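PDB 5BU6: BpsB (PgaB), Poly-beta-1,6-N-acetyl-D-glucosamine N-deacetylase from Bordetella bronchiseptica RB50, which removes N-acetyl groups from the exopolysaccharide poly-beta-1,6-N-acetyl-D-glucosamine as a family 4 carbohydrate esterase and is required for biofilm formation. Local coordinates for residues Glu170-Ser175 and Tyr222-Arg227; Arg195-Leu200 and Asp230-Glu235. The protein carries 5 engineered substitutions. One frame throughout, in Å; residues are numbered along the deposited sequence.

Interaction 1 of 2, residues Glu170-Ser175 and Tyr222-Arg227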
loop_
_atom_site.group_PDB
_atom_site.type_symbol
_atom_site.label_atom_id
_atom_site.label_comp_id
_atom_site.label_asym_id
_atom_site.label_seq_id
_atom_site.Cartn_x
_atom_site.Cartn_y
_atom_site.Cartn_z
ATOM N N GLU A 170 6.993 -13.796 -15.619
ATOM C CA GLU A 170 7.227 -12.700 -14.686
ATOM C C GLU A 170 6.772 -13.032 -13.266
ATOM O O GLU A 170 5.885 -13.856 -13.056
ATOM C CB GLU A 170 6.526 -11.429 -15.174
ATOM C CG GLU A 170 7.172 -10.785 -16.393
ATOM C CD GLU A 170 6.327 -9.666 -16.979
ATOM O OE1 GLU A 170 5.358 -9.238 -16.315
ATOM O OE2 GLU A 170 6.628 -9.218 -18.105
ATOM N N GLN A 171 7.404 -12.388 -12.296
ATOM C CA GLN A 171 7.020 -12.501 -10.901
ATOM C C GLN A 171 7.116 -11.108 -10.278
ATOM O O GLN A 171 7.690 -10.213 -10.882
ATOM C CB GLN A 171 7.911 -13.517 -10.177
ATOM C CG GLN A 171 7.539 -14.966 -10.480
ATOM C CD GLN A 171 8.550 -15.973 -9.946
ATOM O OE1 GLN A 171 9.559 -15.601 -9.343
ATOM N NE2 GLN A 171 8.290 -17.255 -10.186
ATOM N N PRO A 172 6.523 -10.908 -9.087
ATOM C CA PRO A 172 6.658 -9.585 -8.453
ATOM C C PRO A 172 8.121 -9.201 -8.203
ATOM O O PRO A 172 8.920 -10.060 -7.836
ATOM C CB PRO A 172 5.910 -9.748 -7.124
ATOM C CG PRO A 172 4.912 -10.831 -7.383
ATOM C CD PRO A 172 5.569 -11.774 -8.374
ATOM N N ALA A 173 8.450 -7.927 -8.386
ATOM C CA ALA A 173 9.830 -7.445 -8.266
ATOM C C ALA A 173 10.439 -7.641 -6.881
ATOM O O ALA A 173 11.653 -7.796 -6.760
ATOM C CB ALA A 173 9.903 -5.971 -8.641
ATOM N N ALA A 174 9.610 -7.616 -5.840
ATOM C CA ALA A 174 10.141 -7.674 -4.476
ATOM C C ALA A 174 10.399 -9.096 -4.003
ATOM O O ALA A 174 11.231 -9.329 -3.124
ATOM C CB ALA A 174 9.198 -6.969 -3.500
ATOM N N SER A 175 9.688 -10.050 -4.583
ATOM C CA SER A 175 9.699 -11.409 -4.060
ATOM C C SER A 175 10.794 -12.258 -4.685
ATOM O O SER A 175 11.498 -12.995 -3.998
ATOM C CB SER A 175 8.338 -12.071 -4.294
ATOM O OG SER A 175 8.104 -12.279 -5.679
ATOM N N TYR A 222 1.290 -6.122 -4.661
ATOM C CA TYR A 222 0.815 -7.455 -4.961
ATOM C C TYR A 222 0.862 -8.375 -3.735
ATOM O O TYR A 222 0.746 -9.581 -3.877
ATOM C CB TYR A 222 1.623 -8.071 -6.105
ATOM C CG TYR A 222 1.878 -7.109 -7.244
ATOM C CD1 TYR A 222 0.839 -6.677 -8.059
ATOM C CD2 TYR A 222 3.160 -6.630 -7.504
ATOM C CE1 TYR A 222 1.065 -5.795 -9.099
ATOM C CE2 TYR A 222 3.399 -5.751 -8.547
ATOM C CZ TYR A 222 2.347 -5.339 -9.339
ATOM O OH TYR A 222 2.568 -4.469 -10.372
ATOM N N GLY A 223 1.008 -7.798 -2.544
ATOM C CA GLY A 223 1.165 -8.582 -1.326
ATOM C C GLY A 223 2.422 -9.442 -1.310
ATOM O O GLY A 223 2.516 -10.414 -0.550
ATOM N N ALA A 224 3.397 -9.097 -2.152
ATOM C CA ALA A 224 4.571 -9.953 -2.325
ATOM C C ALA A 224 5.702 -9.586 -1.371
ATOM O O ALA A 224 6.262 -8.489 -1.423
ATOM C CB ALA A 224 5.059 -9.905 -3.744
ATOM N N HIS A 225 6.031 -10.528 -0.496
ATOM C CA HIS A 225 7.074 -10.309 0.490
ATOM C C HIS A 225 7.515 -11.663 1.016
ATOM O O HIS A 225 6.840 -12.679 0.803
ATOM C CB HIS A 225 6.568 -9.401 1.622
ATOM C CG HIS A 225 5.656 -10.094 2.583
ATOM N ND1 HIS A 225 4.432 -10.611 2.211
ATOM C CD2 HIS A 225 5.804 -10.390 3.895
ATOM C CE1 HIS A 225 3.862 -11.189 3.252
ATOM N NE2 HIS A 225 4.675 -11.073 4.287
ATOM N N ASN A 226 8.661 -11.694 1.680
ATOM C CA ASN A 226 9.152 -12.935 2.259
ATOM C C ASN A 226 10.054 -12.630 3.439
ATOM O O ASN A 226 10.134 -11.486 3.884
ATOM C CB ASN A 226 9.889 -13.783 1.211
ATOM C CG ASN A 226 11.002 -13.018 0.500
ATOM O OD1 ASN A 226 11.801 -12.322 1.126
ATOM N ND2 ASN A 226 11.060 -13.158 -0.823
ATOM N N ARG A 227 10.723 -13.656 3.943
ATOM C CA ARG A 227 11.629 -13.515 5.072
ATOM C C ARG A 227 12.682 -12.438 4.818
ATOM O O ARG A 227 12.950 -11.595 5.680
ATOM C CB ARG A 227 12.309 -14.858 5.355
ATOM C CG ARG A 227 12.308 -15.259 6.809
ATOM C CD ARG A 227 13.202 -14.337 7.609
ATOM N NE ARG A 227 13.239 -14.694 9.022
ATOM C CZ ARG A 227 14.055 -14.133 9.907
ATOM N NH1 ARG A 227 14.904 -13.189 9.523
ATOM N NH2 ARG A 227 14.023 -14.517 11.176
#
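The methyl of A224 and the ring of P172 meet in the middle of this contact: A224 CB lies 3.5 Å from P172 CB, closer than carbons usually sit, and P172 CG is next at 3.8 Å. One edge of the pyrrolidine therefore carries the packing. P172 CB also reaches the Y222 ring, coming to 4.2 Å from Y222 CD2 in an oblique approach. CG of Y222 stands anti to its carbonyl carbon and beside the backbone N (chi1 -43°), which brings CD2 of the ring near the proline. On the other flank the A224 methyl touches S175 CB at 4.0 Å, while A174 CB rests on the A224 carbonyl oxygen.

A local bond fixes the serine. With chi1 at 67°, OG sits between the backbone N and the carbonyl carbon and turns back to P172 O, donating over 3.2 Å from a position tilted 34° out of the carbonyl plane. Together with a weak backbone bond from S175 N to the same oxygen, it spans the turn that presents S175 CB to A224.

N226 closes the far end. Its ND2 comes within 3.2 Å of S175 O and is hydrogen-bonded to Y192, whose hydroxyl also bonds A174 O, so one tyrosine ties both segments to helix 189-211. N226 is the N-cap of helix 227-235. At the opposite end, the Y222 ring is edge-to-face with H159, a nickel ligand, and its side chain lies about 6 Å from a bound nickel ion, so this end of the contact probably helps to border the metal site of a polysaccharide deacetylase domain.

Interaction 2 of 2, residues Arg195-Leu200 and Asp230-Glu235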
loop_
_atom_site.group_PDB
_atom_site.type_symbol
_atom_site.label_atom_id
_atom_site.label_comp_id
_atom_site.label_asym_id
_atom_site.label_seq_id
_atom_site.Cartn_x
_atom_site.Cartn_y
_atom_site.Cartn_z
ATOM N N ARG A 195 19.163 -4.719 -3.513
ATOM C CA ARG A 195 18.191 -4.060 -4.381
ATOM C C ARG A 195 16.935 -3.685 -3.600
ATOM O O ARG A 195 16.485 -2.534 -3.658
ATOM C CB ARG A 195 17.844 -4.952 -5.583
ATOM C CG ARG A 195 16.796 -4.374 -6.540
ATOM C CD ARG A 195 16.673 -5.218 -7.829
ATOM N NE ARG A 195 16.295 -6.611 -7.561
ATOM C CZ ARG A 195 15.050 -7.011 -7.314
ATOM N NH1 ARG A 195 14.057 -6.135 -7.312
ATOM N NH2 ARG A 195 14.792 -8.290 -7.077
ATOM N N VAL A 196 16.366 -4.631 -2.855
ATOM C CA VAL A 196 15.158 -4.328 -2.095
ATOM C C VAL A 196 15.425 -3.282 -1.006
ATOM O O VAL A 196 14.614 -2.378 -0.804
ATOM C CB VAL A 196 14.556 -5.582 -1.447
ATOM C CG1 VAL A 196 13.383 -5.212 -0.582
ATOM C CG2 VAL A 196 14.147 -6.594 -2.524
ATOM N N ARG A 197 16.559 -3.393 -0.308
ATOM C CA ARG A 197 16.898 -2.389 0.710
ATOM C C ARG A 197 16.996 -0.969 0.165
ATOM O O ARG A 197 16.398 -0.049 0.711
ATOM C CB ARG A 197 18.217 -2.728 1.401
ATOM C CG ARG A 197 18.364 -2.019 2.740
ATOM C CD ARG A 197 19.717 -2.301 3.368
ATOM N NE ARG A 197 19.872 -3.693 3.779
ATOM C CZ ARG A 197 20.576 -4.601 3.111
ATOM N NH1 ARG A 197 21.190 -4.267 1.986
ATOM N NH2 ARG A 197 20.670 -5.845 3.568
ATOM N N GLN A 198 17.763 -0.800 -0.907
ATOM C CA GLN A 198 17.924 0.505 -1.534
ATOM C C GLN A 198 16.587 1.055 -2.003
ATOM O O GLN A 198 16.321 2.244 -1.849
ATOM C CB GLN A 198 18.905 0.418 -2.707
ATOM C CG GLN A 198 19.188 1.745 -3.393
ATOM C CD GLN A 198 20.163 2.620 -2.621
ATOM O OE1 GLN A 198 19.827 3.178 -1.575
ATOM N NE2 GLN A 198 21.379 2.753 -3.145
ATOM N N ASP A 199 15.741 0.187 -2.552
ATOM C CA ASP A 199 14.398 0.593 -2.956
ATOM C C ASP A 199 13.604 1.178 -1.789
ATOM O O ASP A 199 13.064 2.273 -1.893
ATOM C CB ASP A 199 13.633 -0.587 -3.546
ATOM C CG ASP A 199 12.320 -0.165 -4.171
ATOM O OD1 ASP A 199 11.341 0.033 -3.413
ATOM O OD2 ASP A 199 12.270 -0.025 -5.414
ATOM N N LEU A 200 13.527 0.448 -0.678
ATOM C CA LEU A 200 12.742 0.932 0.454
ATOM C C LEU A 200 13.341 2.216 1.023
ATOM O O LEU A 200 12.608 3.147 1.376
ATOM C CB LEU A 200 12.643 -0.142 1.548
ATOM C CG LEU A 200 11.959 -1.435 1.101
ATOM C CD1 LEU A 200 11.831 -2.438 2.239
ATOM C CD2 LEU A 200 10.606 -1.124 0.499
ATOM N N ASP A 230 11.215 -8.822 4.695
ATOM C CA ASP A 230 10.774 -8.347 6.005
ATOM C C ASP A 230 11.978 -7.927 6.841
ATOM O O ASP A 230 11.935 -6.931 7.559
ATOM C CB ASP A 230 9.952 -9.415 6.725
ATOM C CG ASP A 230 8.617 -9.684 6.022
ATOM O OD1 ASP A 230 8.203 -8.835 5.204
ATOM O OD2 ASP A 230 7.994 -10.734 6.272
ATOM N N GLN A 231 13.063 -8.675 6.715
ATOM C CA GLN A 231 14.284 -8.373 7.454
ATOM C C GLN A 231 14.895 -7.061 6.973
ATOM O O GLN A 231 15.342 -6.232 7.756
ATOM C CB GLN A 231 15.282 -9.511 7.295
ATOM C CG GLN A 231 16.539 -9.332 8.108
ATOM C CD GLN A 231 17.562 -10.403 7.795
ATOM O OE1 GLN A 231 17.205 -11.518 7.401
ATOM N NE2 GLN A 231 18.840 -10.071 7.951
ATOM N N VAL A 232 14.893 -6.878 5.662
ATOM C CA VAL A 232 15.430 -5.684 5.051
ATOM C C VAL A 232 14.564 -4.453 5.369
ATOM O O VAL A 232 15.080 -3.372 5.621
ATOM C CB VAL A 232 15.550 -5.890 3.524
ATOM C CG1 VAL A 232 15.439 -4.602 2.804
ATOM C CG2 VAL A 232 16.844 -6.612 3.190
ATOM N N ALA A 233 13.246 -4.619 5.363
ATOM C CA ALA A 233 12.345 -3.531 5.752
ATOM C C ALA A 233 12.655 -3.082 7.184
ATOM O O ALA A 233 12.671 -1.890 7.482
ATOM C CB ALA A 233 10.894 -3.973 5.629
ATOM N N ALA A 234 12.896 -4.045 8.060
ATOM C CA ALA A 234 13.259 -3.756 9.450
ATOM C C ALA A 234 14.559 -2.953 9.548
ATOM O O ALA A 234 14.678 -2.056 10.382
ATOM C CB ALA A 234 13.386 -5.031 10.233
ATOM N N GLU A 235 15.521 -3.269 8.685
ATOM C CA GLU A 235 16.808 -2.572 8.693
ATOM C C GLU A 235 16.643 -1.103 8.342
ATOM O O GLU A 235 17.361 -0.261 8.871
ATOM C CB GLU A 235 17.803 -3.220 7.721
ATOM C CG GLU A 235 18.255 -4.614 8.116
ATOM C CD GLU A 235 18.969 -5.330 6.986
ATOM O OE1 GLU A 235 19.332 -4.667 5.992
ATOM O OE2 GLU A 235 19.154 -6.558 7.090
#
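V232 presses its CG1 methyl onto the backbone of helix 195-200, reaching R197 CA at 3.4 Å and R197 CB at 3.6 Å. CG1 is directed there by a first torsion that sets it roughly anti to the backbone N. The same methyl meets V196 CG1 at 4.0 Å, so a single branch of V232 touches two consecutive residues of the other helix. L200 extends this buried side: with CG beside its own N and the chain then running straight on, its CD1 touches A233 CA at 3.7 Å and also reaches the A233 methyl. The side chains that meet here do so through carbon atoms.

The two segments run in broadly the same direction, their axes 9.2 Å apart at closest approach and crossing at -41°. They belong to helices 189-211 and 227-235 of the polysaccharide deacetylase domain, whose parallel strands and surrounding helices form the distorted barrel of family 4 carbohydrate esterases. Strand 217-219 lies between the two helices in the sequence.

Toward the outer side the chemistry changes from methyls to charge. The R197 chain crosses V232 at about a right angle, then bends at chi3 (-68°) to bring its guanidinium to exposed E235. OE1 of E235 takes both bonds of the salt bridge: one from R197 NE at 2.5 Å, shorter than such bonds usually are and so of doubtful exact length, and a weak one from R197 NH2, 3.0 Å. The two planar groups are only 7° from coplanar, with the carboxylate at the guanidinium edge, yet OE2 stays 3.9 Å from R197 NH2, making this a one-oxygen grip. Both residues also touch a crystal neighbour, which may influence the pairing. E235 OE2 has a further, long and weak ion pair with R193.

Interaction 1 is a surface contact between a turn and a loop beside the metal site, whereas interaction 2 is mostly buried packing between helices, with a salt bridge at its more exposed margin. The first brings alanine, proline and serine carbons together and has no clear hydrogen bond across its segments; the second adds an ion pair to its methyl contacts. Their segments alternate along the chain, and their centres are 13 Å apart. Residues 222-227 run directly into the helix that carries 230-235, and A173 O probably accepts a hydrogen bond from R195 NH1 at 3.0 Å, joining the turn at 170-175 to helix 189-211.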